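Local coordinates for protein methionine gamma-lyase (Trichomonas vaginalis, PDB 1E5E) that belongs to the Cys/Met metabolism family of PLP-dependent enzymes, in the aminotransferase-like clan, and is built as an assembly of four copies, at residues Gly43-Arg46 with Gln50-Gly53; Leu117-Leu122 with Lys359-Ala364; Ile164-Val169 with Val196-Asp201; Ala275-Ser280 with Glu383-Phe388. All blocks are in the same frame, centred on the assembly; numbering follows the deposited sequence.

Contact 1: residues Gly43-Arg46 with Gln50-Gly53; sequences GGNR and QESG
The carbonyl oxygen of Asn45 is gripped by two amides in a row: Gln50 N at 2.8 Å and, more weakly, Glu51 N at 3.3 Å. The chain therefore folds back on the last turn of helix 40-47 as soon as it leaves it. The side chains then reinforce this return. Asn45 ND2 donates to Glu51 OE1 over 3.1 Å, almost straight at 171°, with the acceptor lying in the amide plane; the amide and carboxylate are nonetheless turned 52° against each other. The other end of that amide, OD1, is taken by Gln41 one turn earlier in the helix. Helix 40-47 and the loop after it lie far out from the centre of the chain, in the N-terminal part of this PLP-dependent fold, and the Arg46 side chain comes within about 11 Å of a bound ligand, N-(hydroxy{3-hydroxy-2-methyl-5-[(phosphonooxy)methyl]pyridin-4-yl}methyl)norvaline (PPJ). Arg46 is extended from CG to NE, alongside the returning chain, and there NE donates to Ser52 O at 2.9 Å, tilted from the guanidinium plane. Gly53, with a positive phi, lays its CA over one guanidinium face toward the rim. In the plane of that group, a water accepts from Arg46 NH1 at 2.8 Å and donates to Glu51 OE2 at 2.7 Å, linking two opposite charges that do not touch directly.

Contact 2: residues Leu117-Leu122 with Lys359-Ala364; sequences LFEHAL and KEEREA
The carboxylates of Glu119 and Glu361 come together from opposite directions, and these acid groups are the whole of the contact. OE1 of Glu119 lies 2.7 Å from OE1 of Glu361, while OE2 of Glu119 and OE2 of Glu361 are 2.8 Å apart. The two planes are turned 48° against each other. Two negative charges this close would probably be costly, and a proton shared between the OE1 atoms is possible. Behind the carboxylates, both chains are extended beyond CG, spanning the 10.8 Å between CA of Glu119 and CA of Glu361. Glu119 leaves its helix with CG opposite the backbone N (chi1 -177°), and the His120 ring turns one face to the CG of Glu119. Further back, the helix carrying Glu119 has a wider pi-type turn, closed by Leu122 N donating to Leu117 O at 3.0 Å. Glu119 also rests on Phe131 of strand 128-132. Elsewhere on helix 112-124, Phe118 packs on strands 103-107 and 128-132, Leu117 and Leu122 on helix 86-97, and Leu117 and Ala121 also touch a second subunit. The short helix 359-364, whose Ala364 lies on the loop residue Glu108, meets this segment of helix 112-124 at the surface through the two glutamates alone.

Contact 3: residues Ile164-Val169 with Val196-Asp201; sequences IDMERV and VDFGVD
Phe198, at the end of a 3-10 turn, leans against the first turn of helix 166-174, whose residues Met166 and Glu167 receive it. Asp165 is the N-cap of that helix, its OD1 accepting from Arg168 N. This is a loop-to-helix junction in the alpha/beta part of the PLP-dependent fold: the helix packs on strand 148-154, and the loop runs into strand 202-206. The Phe198 side chain crosses Met166 at a slant. CB of Phe198 is 3.8 Å from CB of Met166, and farther out the methyl CE of Met166 comes to 3.7 Å from CD2 of Phe198. That methyl is brought to the ring by a bend in the methionine at its last torsion, chi3 -73°. At the ring's edge lies CB of Glu167. The carbonyl oxygen of Phe198 takes a CA-H...O contact from Glu167 CA, 3.5 Å away and fairly straight at 163°. Helix 298-304 covers Phe198 through Lys303 and Gln304. Gly199 follows with positive phi, and Val200 comes next, buried, touching Val181 and Ala183 of strand 180-184, while its CG2 methyl reaches the sulfur of the same methionine, Met166 SD, at 4.3 Å.

Contact 4: residues Ala275-Ser280 with Glu383-Phe388; sequences AEYLKS and ELIADF
Tyr277 and Ile385 form the outer half of this packing, with a methyl set squarely on an aromatic face. CG2 of Ile385 sits 3.6 Å from the centroid of the Tyr277 ring, only 11° off its normal, in a CH-pi contact. Two torsions arrange this. Tyr277 swings its ring opposite the backbone N, out toward the neighbouring helix, and Ile385 has its CG2 branch likewise opposite its own N, with CG1 turned back beside it. That second branch is not idle: CG1 of Ile385 rests 4.0 Å from CB of Tyr277. Farther along the ring, CE2 of Tyr277 comes obliquely to CB of Phe388, 4.1 Å away. The inner half repeats the chemistry with the roles exchanged. Here Leu278 supplies the methyl and Phe388 the ring: CD2 of Leu278 stands 4.0 Å from the ring centroid of Phe388, over the face though shifted toward the rim. In Leu278, CD1 takes the extended position (chi2 172°), which leaves CD2 as the branch turned to the Phe388 ring; the side chain also touches Ile312, Phe314 and Val287 of the sheet beneath. The short segments of helices 260-279 and 381-396 run nearly parallel, crossing at -23° with their axes 10.3 Å apart. The arrangement is a pair of helices packed side by side against the sheet of the C-terminal domain in this PLP-dependent fold.

How the contacts relate
Contacts 3 and 4 are partly buried and essentially apolar, each built on methyl groups meeting an aromatic ring, but contact 3 joins a loop to a helix start whereas contact 4 packs parts of two long helices side by side. Contacts 1 and 2 lie at the surface and are polar: contact 1 closes a local turn with hydrogen bonds and a water, while contact 2 is a meeting of two acids from segments over two hundred residues apart. Contact 3 is nested in the loop that contact 2 closes, and their nearest atoms are about 11 Å apart. Contacts 1 and 4 lie on opposite sides of the chain's centre, about 57 Å between centres. The four share no helix or strand.

Contact 1: residues Gly43-Arg46 with Gln50-Gly53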
loop_
_atom_site.group_PDB
_atom_site.type_symbol
_atom_site.label_atom_id
_atom_site.label_comp_id
_atom_site.label_asym_id
_atom_site.label_seq_id
_atom_site.Cartn_x
_atom_site.Cartn_y
_atom_site.Cartn_z
ATOM N N GLY A 43 -5.766 20.477 21.503
ATOM C CA GLY A 43 -5.339 19.117 21.856
ATOM C C GLY A 43 -5.983 18.675 23.176
ATOM O O GLY A 43 -6.512 17.582 23.286
ATOM N N GLY A 44 -5.946 19.512 24.216
ATOM C CA GLY A 44 -6.508 19.198 25.534
ATOM C C GLY A 44 -8.020 18.974 25.415
ATOM O O GLY A 44 -8.579 18.056 26.005
ATOM N N ASN A 45 -8.666 19.819 24.639
ATOM C CA ASN A 45 -10.076 19.681 24.359
ATOM C C ASN A 45 -10.406 18.379 23.623
ATOM O O ASN A 45 -11.459 17.816 23.919
ATOM C CB ASN A 45 -10.590 20.838 23.498
ATOM C CG ASN A 45 -10.738 22.140 24.252
ATOM O OD1 ASN A 45 -10.546 22.205 25.460
ATOM N ND2 ASN A 45 -11.038 23.156 23.461
ATOM N N ARG A 46 -9.605 17.960 22.647
ATOM C CA ARG A 46 -9.914 16.700 21.974
ATOM C C ARG A 46 -9.724 15.563 22.974
ATOM O O ARG A 46 -10.595 14.692 23.065
ATOM C CB ARG A 46 -9.069 16.501 20.724
ATOM C CG ARG A 46 -9.483 17.413 19.574
ATOM C CD ARG A 46 -8.577 17.209 18.364
ATOM N NE ARG A 46 -9.008 18.163 17.329
ATOM C CZ ARG A 46 -8.329 18.515 16.252
ATOM N NH1 ARG A 46 -8.804 19.400 15.386
ATOM N NH2 ARG A 46 -7.171 17.881 16.017
ATOM N N GLN A 50 -14.215 17.199 24.300
ATOM C CA GLN A 50 -14.951 18.454 24.227
ATOM C C GLN A 50 -14.889 19.135 22.871
ATOM O O GLN A 50 -15.339 20.272 22.743
ATOM C CB GLN A 50 -14.334 19.410 25.252
ATOM C CG GLN A 50 -14.636 18.875 26.661
ATOM C CD GLN A 50 -14.716 20.141 27.512
ATOM O OE1 GLN A 50 -13.806 20.316 28.329
ATOM N NE2 GLN A 50 -15.770 20.906 27.200
ATOM N N GLU A 51 -14.074 18.545 22.019
ATOM C CA GLU A 51 -13.908 19.089 20.669
ATOM C C GLU A 51 -13.686 17.927 19.707
ATOM O O GLU A 51 -12.986 16.985 20.054
ATOM C CB GLU A 51 -12.716 20.045 20.636
ATOM C CG GLU A 51 -12.653 20.843 19.369
ATOM C CD GLU A 51 -11.655 21.983 19.409
ATOM O OE1 GLU A 51 -11.216 22.469 20.464
ATOM O OE2 GLU A 51 -11.329 22.382 18.281
ATOM N N SER A 52 -14.279 18.005 18.539
ATOM C CA SER A 52 -14.118 17.003 17.511
ATOM C C SER A 52 -12.730 17.171 16.877
ATOM O O SER A 52 -11.949 18.064 17.217
ATOM C CB SER A 52 -15.262 17.119 16.482
ATOM O OG SER A 52 -15.082 18.367 15.824
ATOM N N GLY A 53 -12.389 16.267 15.981
ATOM C CA GLY A 53 -11.086 16.240 15.337
ATOM C C GLY A 53 -10.301 15.017 15.833
ATOM O O GLY A 53 -10.628 14.455 16.862
HETATM O O HOH W 1 -11.042 21.060 15.930
#

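Contact 2: residues Leu117-Leu122 with Lys359-Ala364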
loop_
_atom_site.group_PDB
_atom_site.type_symbol
_atom_site.label_atom_id
_atom_site.label_comp_id
_atom_site.label_asym_id
_atom_site.label_seq_id
_atom_site.Cartn_x
_atom_site.Cartn_y
_atom_site.Cartn_z
ATOM N N LEU A 117 -12.508 -18.676 22.887
ATOM C CA LEU A 117 -12.434 -17.410 23.619
ATOM C C LEU A 117 -13.383 -17.481 24.845
ATOM O O LEU A 117 -13.052 -17.197 25.998
ATOM C CB LEU A 117 -12.870 -16.230 22.720
ATOM C CG LEU A 117 -13.155 -14.893 23.394
ATOM C CD1 LEU A 117 -11.903 -14.288 24.051
ATOM C CD2 LEU A 117 -13.757 -13.861 22.427
ATOM N N PHE A 118 -14.619 -17.865 24.535
ATOM C CA PHE A 118 -15.693 -17.978 25.517
ATOM C C PHE A 118 -15.411 -19.080 26.543
ATOM O O PHE A 118 -15.496 -18.874 27.763
ATOM C CB PHE A 118 -17.030 -18.136 24.795
ATOM C CG PHE A 118 -17.703 -17.021 24.036
ATOM C CD1 PHE A 118 -17.063 -15.796 23.879
ATOM C CD2 PHE A 118 -18.946 -17.164 23.421
ATOM C CE1 PHE A 118 -17.678 -14.777 23.190
ATOM C CE2 PHE A 118 -19.584 -16.148 22.694
ATOM C CZ PHE A 118 -18.903 -14.938 22.587
ATOM N N GLU A 119 -15.028 -20.283 26.123
ATOM C CA GLU A 119 -14.902 -21.424 27.004
ATOM C C GLU A 119 -13.661 -21.347 27.889
ATOM O O GLU A 119 -13.746 -21.706 29.045
ATOM C CB GLU A 119 -14.890 -22.739 26.206
ATOM C CG GLU A 119 -14.821 -23.974 27.091
ATOM C CD GLU A 119 -15.068 -25.259 26.331
ATOM O OE1 GLU A 119 -14.769 -25.430 25.138
ATOM O OE2 GLU A 119 -15.616 -26.196 26.945
ATOM N N HIS A 120 -12.556 -20.852 27.338
ATOM C CA HIS A 120 -11.318 -20.793 28.071
ATOM C C HIS A 120 -10.851 -19.455 28.603
ATOM O O HIS A 120 -10.505 -19.356 29.781
ATOM C CB HIS A 120 -10.201 -21.448 27.221
ATOM C CG HIS A 120 -10.570 -22.871 26.896
ATOM N ND1 HIS A 120 -10.723 -23.793 27.916
ATOM C CD2 HIS A 120 -10.810 -23.532 25.745
ATOM C CE1 HIS A 120 -11.042 -24.967 27.405
ATOM N NE2 HIS A 120 -11.100 -24.830 26.090
ATOM N N ALA A 121 -10.849 -18.398 27.807
ATOM C CA ALA A 121 -10.409 -17.083 28.243
ATOM C C ALA A 121 -11.353 -16.361 29.175
ATOM O O ALA A 121 -10.987 -15.871 30.239
ATOM C CB ALA A 121 -10.094 -16.209 27.007
ATOM N N LEU A 122 -12.631 -16.245 28.774
ATOM C CA LEU A 122 -13.617 -15.550 29.599
ATOM C C LEU A 122 -13.741 -16.220 30.979
ATOM O O LEU A 122 -13.802 -15.495 31.970
ATOM C CB LEU A 122 -14.966 -15.392 28.917
ATOM C CG LEU A 122 -15.336 -14.584 27.666
ATOM C CD1 LEU A 122 -16.839 -14.423 27.521
ATOM C CD2 LEU A 122 -14.629 -13.229 27.649
ATOM N N LYS A 359 -13.934 -32.480 20.586
ATOM C CA LYS A 359 -14.740 -33.338 19.739
ATOM C C LYS A 359 -16.177 -33.483 20.213
ATOM O O LYS A 359 -17.116 -33.276 19.432
ATOM C CB LYS A 359 -14.037 -34.716 19.641
ATOM C CG LYS A 359 -14.674 -35.565 18.525
ATOM C CD LYS A 359 -13.886 -36.852 18.293
ATOM C CE LYS A 359 -14.303 -37.465 16.953
ATOM N NZ LYS A 359 -13.486 -38.679 16.647
ATOM N N GLU A 360 -16.392 -33.746 21.502
ATOM C CA GLU A 360 -17.745 -33.882 22.037
ATOM C C GLU A 360 -18.551 -32.590 21.906
ATOM O O GLU A 360 -19.772 -32.653 21.746
ATOM C CB GLU A 360 -17.770 -34.343 23.507
ATOM N N GLU A 361 -17.901 -31.433 22.038
ATOM C CA GLU A 361 -18.628 -30.182 21.814
ATOM C C GLU A 361 -18.912 -30.025 20.324
ATOM O O GLU A 361 -20.041 -29.670 19.988
ATOM C CB GLU A 361 -17.880 -28.992 22.399
ATOM C CG GLU A 361 -17.771 -29.156 23.923
ATOM C CD GLU A 361 -17.079 -27.968 24.553
ATOM O OE1 GLU A 361 -15.900 -27.721 24.276
ATOM O OE2 GLU A 361 -17.718 -27.234 25.329
ATOM N N ARG A 362 -17.993 -30.463 19.465
ATOM C CA ARG A 362 -18.234 -30.384 18.040
ATOM C C ARG A 362 -19.462 -31.228 17.654
ATOM O O ARG A 362 -20.401 -30.827 16.936
ATOM C CB ARG A 362 -17.074 -30.862 17.183
ATOM C CG ARG A 362 -15.726 -30.179 17.347
ATOM C CD ARG A 362 -14.958 -30.313 16.027
ATOM N NE ARG A 362 -14.405 -31.650 15.874
ATOM C CZ ARG A 362 -13.365 -32.144 16.538
ATOM N NH1 ARG A 362 -12.681 -31.437 17.432
ATOM N NH2 ARG A 362 -12.974 -33.391 16.297
ATOM N N GLU A 363 -19.397 -32.479 18.158
ATOM C CA GLU A 363 -20.456 -33.446 17.851
ATOM C C GLU A 363 -21.800 -33.030 18.404
ATOM O O GLU A 363 -22.779 -33.078 17.655
ATOM C CB GLU A 363 -20.049 -34.860 18.271
ATOM C CG GLU A 363 -18.964 -35.332 17.300
ATOM C CD GLU A 363 -18.377 -36.647 17.751
ATOM O OE1 GLU A 363 -18.869 -37.215 18.750
ATOM O OE2 GLU A 363 -17.451 -37.162 17.106
ATOM N N ALA A 364 -21.834 -32.476 19.603
ATOM C CA ALA A 364 -23.098 -31.982 20.158
ATOM C C ALA A 364 -23.713 -30.862 19.330
ATOM O O ALA A 364 -24.933 -30.752 19.200
ATOM C CB ALA A 364 -22.858 -31.531 21.598
#

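Contact 3: residues Ile164-Val169 with Val196-Asp201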
loop_
_atom_site.group_PDB
_atom_site.type_symbol
_atom_site.label_atom_id
_atom_site.label_comp_id
_atom_site.label_asym_id
_atom_site.label_seq_id
_atom_site.Cartn_x
_atom_site.Cartn_y
_atom_site.Cartn_z
ATOM N N ILE A 164 -31.209 -19.392 13.420
ATOM C CA ILE A 164 -31.720 -19.067 14.744
ATOM C C ILE A 164 -32.762 -17.988 14.566
ATOM O O ILE A 164 -32.521 -17.016 13.854
ATOM C CB ILE A 164 -30.630 -18.616 15.707
ATOM C CG1 ILE A 164 -29.652 -19.778 15.993
ATOM C CG2 ILE A 164 -31.238 -18.048 17.010
ATOM C CD1 ILE A 164 -28.336 -19.206 16.472
ATOM N N ASP A 165 -33.916 -18.164 15.186
ATOM C CA ASP A 165 -34.970 -17.164 15.214
ATOM C C ASP A 165 -34.571 -16.046 16.175
ATOM O O ASP A 165 -34.736 -16.111 17.388
ATOM C CB ASP A 165 -36.286 -17.828 15.651
ATOM C CG ASP A 165 -37.419 -16.834 15.674
ATOM O OD1 ASP A 165 -37.237 -15.609 15.753
ATOM O OD2 ASP A 165 -38.569 -17.314 15.647
ATOM N N MET A 166 -34.022 -14.982 15.596
ATOM C CA MET A 166 -33.488 -13.837 16.316
ATOM C C MET A 166 -34.548 -13.053 17.083
ATOM O O MET A 166 -34.282 -12.670 18.228
ATOM C CB MET A 166 -32.768 -12.856 15.361
ATOM C CG MET A 166 -31.485 -13.445 14.796
ATOM S SD MET A 166 -30.435 -12.289 13.899
ATOM C CE MET A 166 -31.378 -12.065 12.409
ATOM N N GLU A 167 -35.693 -12.834 16.446
ATOM C CA GLU A 167 -36.730 -12.109 17.183
ATOM C C GLU A 167 -37.100 -12.831 18.493
ATOM O O GLU A 167 -37.182 -12.199 19.548
ATOM C CB GLU A 167 -37.974 -11.901 16.353
ATOM C CG GLU A 167 -38.932 -10.950 17.057
ATOM C CD GLU A 167 -39.972 -10.427 16.102
ATOM O OE1 GLU A 167 -39.968 -10.762 14.890
ATOM O OE2 GLU A 167 -40.792 -9.611 16.560
ATOM N N ARG A 168 -37.222 -14.153 18.406
ATOM C CA ARG A 168 -37.530 -14.961 19.557
ATOM C C ARG A 168 -36.460 -14.899 20.637
ATOM O O ARG A 168 -36.814 -14.743 21.810
ATOM C CB ARG A 168 -37.725 -16.458 19.250
ATOM C CG ARG A 168 -38.491 -17.067 20.443
ATOM C CD ARG A 168 -38.962 -18.487 20.138
ATOM N NE ARG A 168 -37.782 -19.359 20.054
ATOM C CZ ARG A 168 -37.556 -20.031 18.912
ATOM N NH1 ARG A 168 -38.374 -19.916 17.861
ATOM N NH2 ARG A 168 -36.476 -20.795 18.875
ATOM N N VAL A 169 -35.199 -15.044 20.217
ATOM C CA VAL A 169 -34.107 -14.994 21.161
ATOM C C VAL A 169 -34.109 -13.617 21.827
ATOM O O VAL A 169 -33.893 -13.525 23.038
ATOM C CB VAL A 169 -32.769 -15.299 20.464
ATOM C CG1 VAL A 169 -31.551 -14.938 21.310
ATOM C CG2 VAL A 169 -32.685 -16.769 20.026
ATOM N N VAL A 196 -30.411 -5.843 13.815
ATOM C CA VAL A 196 -31.090 -4.898 14.678
ATOM C C VAL A 196 -32.582 -4.822 14.343
ATOM O O VAL A 196 -33.331 -4.461 15.240
ATOM C CB VAL A 196 -30.540 -3.457 14.663
ATOM C CG1 VAL A 196 -29.056 -3.469 15.067
ATOM C CG2 VAL A 196 -30.720 -2.810 13.284
ATOM N N ASP A 197 -33.018 -5.157 13.124
ATOM C CA ASP A 197 -34.398 -5.183 12.743
ATOM C C ASP A 197 -35.197 -6.128 13.665
ATOM O O ASP A 197 -36.421 -6.036 13.751
ATOM C CB ASP A 197 -34.633 -5.695 11.319
ATOM C CG ASP A 197 -34.181 -4.743 10.225
ATOM O OD1 ASP A 197 -33.987 -3.548 10.517
ATOM O OD2 ASP A 197 -34.003 -5.214 9.083
ATOM N N PHE A 198 -34.553 -7.159 14.203
ATOM C CA PHE A 198 -35.139 -8.179 15.038
ATOM C C PHE A 198 -34.982 -7.958 16.534
ATOM O O PHE A 198 -35.459 -8.814 17.313
ATOM C CB PHE A 198 -34.571 -9.570 14.628
ATOM C CG PHE A 198 -34.908 -9.746 13.155
ATOM C CD1 PHE A 198 -36.125 -10.210 12.715
ATOM C CD2 PHE A 198 -33.956 -9.397 12.216
ATOM C CE1 PHE A 198 -36.386 -10.329 11.357
ATOM C CE2 PHE A 198 -34.204 -9.514 10.867
ATOM C CZ PHE A 198 -35.422 -9.982 10.422
ATOM N N GLY A 199 -34.367 -6.854 16.948
ATOM C CA GLY A 199 -34.197 -6.490 18.338
ATOM C C GLY A 199 -32.752 -6.680 18.812
ATOM O O GLY A 199 -32.459 -6.513 20.001
ATOM N N VAL A 200 -31.840 -7.132 17.950
ATOM C CA VAL A 200 -30.443 -7.377 18.367
ATOM C C VAL A 200 -29.794 -6.086 18.829
ATOM O O VAL A 200 -30.097 -5.054 18.233
ATOM C CB VAL A 200 -29.645 -8.083 17.257
ATOM C CG1 VAL A 200 -28.134 -8.084 17.476
ATOM C CG2 VAL A 200 -30.126 -9.529 17.134
ATOM N N ASP A 201 -28.912 -6.058 19.839
ATOM C CA ASP A 201 -28.377 -4.758 20.273
ATOM C C ASP A 201 -27.062 -4.413 19.558
ATOM O O ASP A 201 -26.762 -3.243 19.337
ATOM C CB ASP A 201 -28.122 -4.935 21.792
ATOM C CG ASP A 201 -29.440 -5.160 22.526
ATOM O OD1 ASP A 201 -30.250 -4.210 22.444
ATOM O OD2 ASP A 201 -29.704 -6.203 23.168
#

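Contact 4: residues Ala275-Ser280 with Glu383-Phe388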
loop_
_atom_site.group_PDB
_atom_site.type_symbol
_atom_site.label_atom_id
_atom_site.label_comp_id
_atom_site.label_asym_id
_atom_site.label_seq_id
_atom_site.Cartn_x
_atom_site.Cartn_y
_atom_site.Cartn_z
ATOM N N ALA A 275 -25.678 -25.749 -4.570
ATOM C CA ALA A 275 -26.275 -26.537 -3.492
ATOM C C ALA A 275 -27.236 -27.561 -4.090
ATOM O O ALA A 275 -27.217 -28.692 -3.634
ATOM C CB ALA A 275 -26.989 -25.657 -2.468
ATOM N N GLU A 276 -28.059 -27.170 -5.041
ATOM C CA GLU A 276 -28.992 -28.056 -5.705
ATOM C C GLU A 276 -28.268 -29.227 -6.367
ATOM O O GLU A 276 -28.710 -30.359 -6.222
ATOM C CB GLU A 276 -29.820 -27.338 -6.791
ATOM C CG GLU A 276 -30.830 -26.378 -6.199
ATOM C CD GLU A 276 -31.842 -25.647 -7.028
ATOM O OE1 GLU A 276 -32.055 -25.874 -8.237
ATOM O OE2 GLU A 276 -32.571 -24.766 -6.498
ATOM N N TYR A 277 -27.106 -28.973 -6.988
ATOM C CA TYR A 277 -26.357 -30.057 -7.595
ATOM C C TYR A 277 -25.842 -31.020 -6.540
ATOM O O TYR A 277 -25.892 -32.233 -6.724
ATOM C CB TYR A 277 -25.167 -29.480 -8.428
ATOM C CG TYR A 277 -24.319 -30.651 -8.912
ATOM C CD1 TYR A 277 -24.751 -31.395 -9.994
ATOM C CD2 TYR A 277 -23.134 -30.980 -8.304
ATOM C CE1 TYR A 277 -24.017 -32.479 -10.449
ATOM C CE2 TYR A 277 -22.366 -32.049 -8.737
ATOM C CZ TYR A 277 -22.843 -32.784 -9.804
ATOM O OH TYR A 277 -22.142 -33.855 -10.246
ATOM N N LEU A 278 -25.326 -30.532 -5.410
ATOM C CA LEU A 278 -24.762 -31.386 -4.386
ATOM C C LEU A 278 -25.828 -32.283 -3.751
ATOM O O LEU A 278 -25.631 -33.468 -3.545
ATOM C CB LEU A 278 -24.075 -30.606 -3.265
ATOM C CG LEU A 278 -22.880 -29.733 -3.693
ATOM C CD1 LEU A 278 -22.413 -28.852 -2.526
ATOM C CD2 LEU A 278 -21.759 -30.622 -4.202
ATOM N N LYS A 279 -27.010 -31.689 -3.589
ATOM C CA LYS A 279 -28.095 -32.391 -2.942
ATOM C C LYS A 279 -28.521 -33.625 -3.746
ATOM O O LYS A 279 -28.949 -34.636 -3.182
ATOM C CB LYS A 279 -29.239 -31.413 -2.741
ATOM C CG LYS A 279 -30.540 -32.047 -2.280
ATOM C CD LYS A 279 -31.674 -31.026 -2.431
ATOM C CE LYS A 279 -31.974 -30.397 -1.088
ATOM N NZ LYS A 279 -33.149 -31.044 -0.415
ATOM N N SER A 280 -28.406 -33.575 -5.063
ATOM C CA SER A 280 -28.883 -34.759 -5.781
ATOM C C SER A 280 -27.776 -35.704 -6.199
ATOM O O SER A 280 -28.037 -36.614 -6.971
ATOM C CB SER A 280 -29.710 -34.194 -6.934
ATOM O OG SER A 280 -28.779 -33.869 -7.951
ATOM N N GLU A 383 -18.809 -24.281 -14.402
ATOM C CA GLU A 383 -17.465 -24.750 -14.052
ATOM C C GLU A 383 -17.390 -25.195 -12.596
ATOM O O GLU A 383 -16.708 -26.202 -12.339
ATOM C CB GLU A 383 -16.382 -23.742 -14.413
ATOM C CG GLU A 383 -16.119 -23.752 -15.920
ATOM C CD GLU A 383 -15.365 -22.503 -16.357
ATOM O OE1 GLU A 383 -15.577 -21.400 -15.799
ATOM O OE2 GLU A 383 -14.608 -22.591 -17.346
ATOM N N LEU A 384 -18.023 -24.521 -11.647
ATOM C CA LEU A 384 -17.985 -24.978 -10.264
ATOM C C LEU A 384 -18.622 -26.377 -10.148
ATOM O O LEU A 384 -18.135 -27.268 -9.477
ATOM C CB LEU A 384 -18.752 -23.992 -9.357
ATOM C CG LEU A 384 -18.083 -22.616 -9.192
ATOM C CD1 LEU A 384 -19.017 -21.632 -8.506
ATOM C CD2 LEU A 384 -16.781 -22.760 -8.401
ATOM N N ILE A 385 -19.803 -26.569 -10.707
ATOM C CA ILE A 385 -20.504 -27.851 -10.627
ATOM C C ILE A 385 -19.664 -28.917 -11.317
ATOM O O ILE A 385 -19.504 -29.968 -10.698
ATOM C CB ILE A 385 -21.882 -27.776 -11.310
ATOM C CG1 ILE A 385 -22.839 -26.962 -10.420
ATOM C CG2 ILE A 385 -22.400 -29.184 -11.612
ATOM C CD1 ILE A 385 -24.111 -26.492 -11.119
ATOM N N ALA A 386 -19.055 -28.603 -12.466
ATOM C CA ALA A 386 -18.159 -29.592 -13.081
ATOM C C ALA A 386 -16.971 -29.944 -12.200
ATOM O O ALA A 386 -16.496 -31.090 -12.286
ATOM C CB ALA A 386 -17.665 -29.150 -14.473
ATOM N N ASP A 387 -16.461 -29.024 -11.352
ATOM C CA ASP A 387 -15.343 -29.415 -10.491
ATOM C C ASP A 387 -15.858 -30.403 -9.444
ATOM O O ASP A 387 -15.154 -31.354 -9.042
ATOM C CB ASP A 387 -14.743 -28.164 -9.835
ATOM C CG ASP A 387 -13.402 -28.372 -9.191
ATOM O OD1 ASP A 387 -12.669 -29.306 -9.599
ATOM O OD2 ASP A 387 -13.063 -27.614 -8.241
ATOM N N PHE A 388 -17.075 -30.136 -8.916
ATOM C CA PHE A 388 -17.589 -31.132 -7.956
ATOM C C PHE A 388 -17.920 -32.456 -8.650
ATOM O O PHE A 388 -17.645 -33.523 -8.085
ATOM C CB PHE A 388 -18.794 -30.620 -7.218
ATOM C CG PHE A 388 -18.496 -29.694 -6.077
ATOM C CD1 PHE A 388 -17.873 -30.167 -4.941
ATOM C CD2 PHE A 388 -18.870 -28.368 -6.140
ATOM C CE1 PHE A 388 -17.626 -29.329 -3.865
ATOM C CE2 PHE A 388 -18.617 -27.551 -5.054
ATOM C CZ PHE A 388 -17.992 -28.011 -3.921
#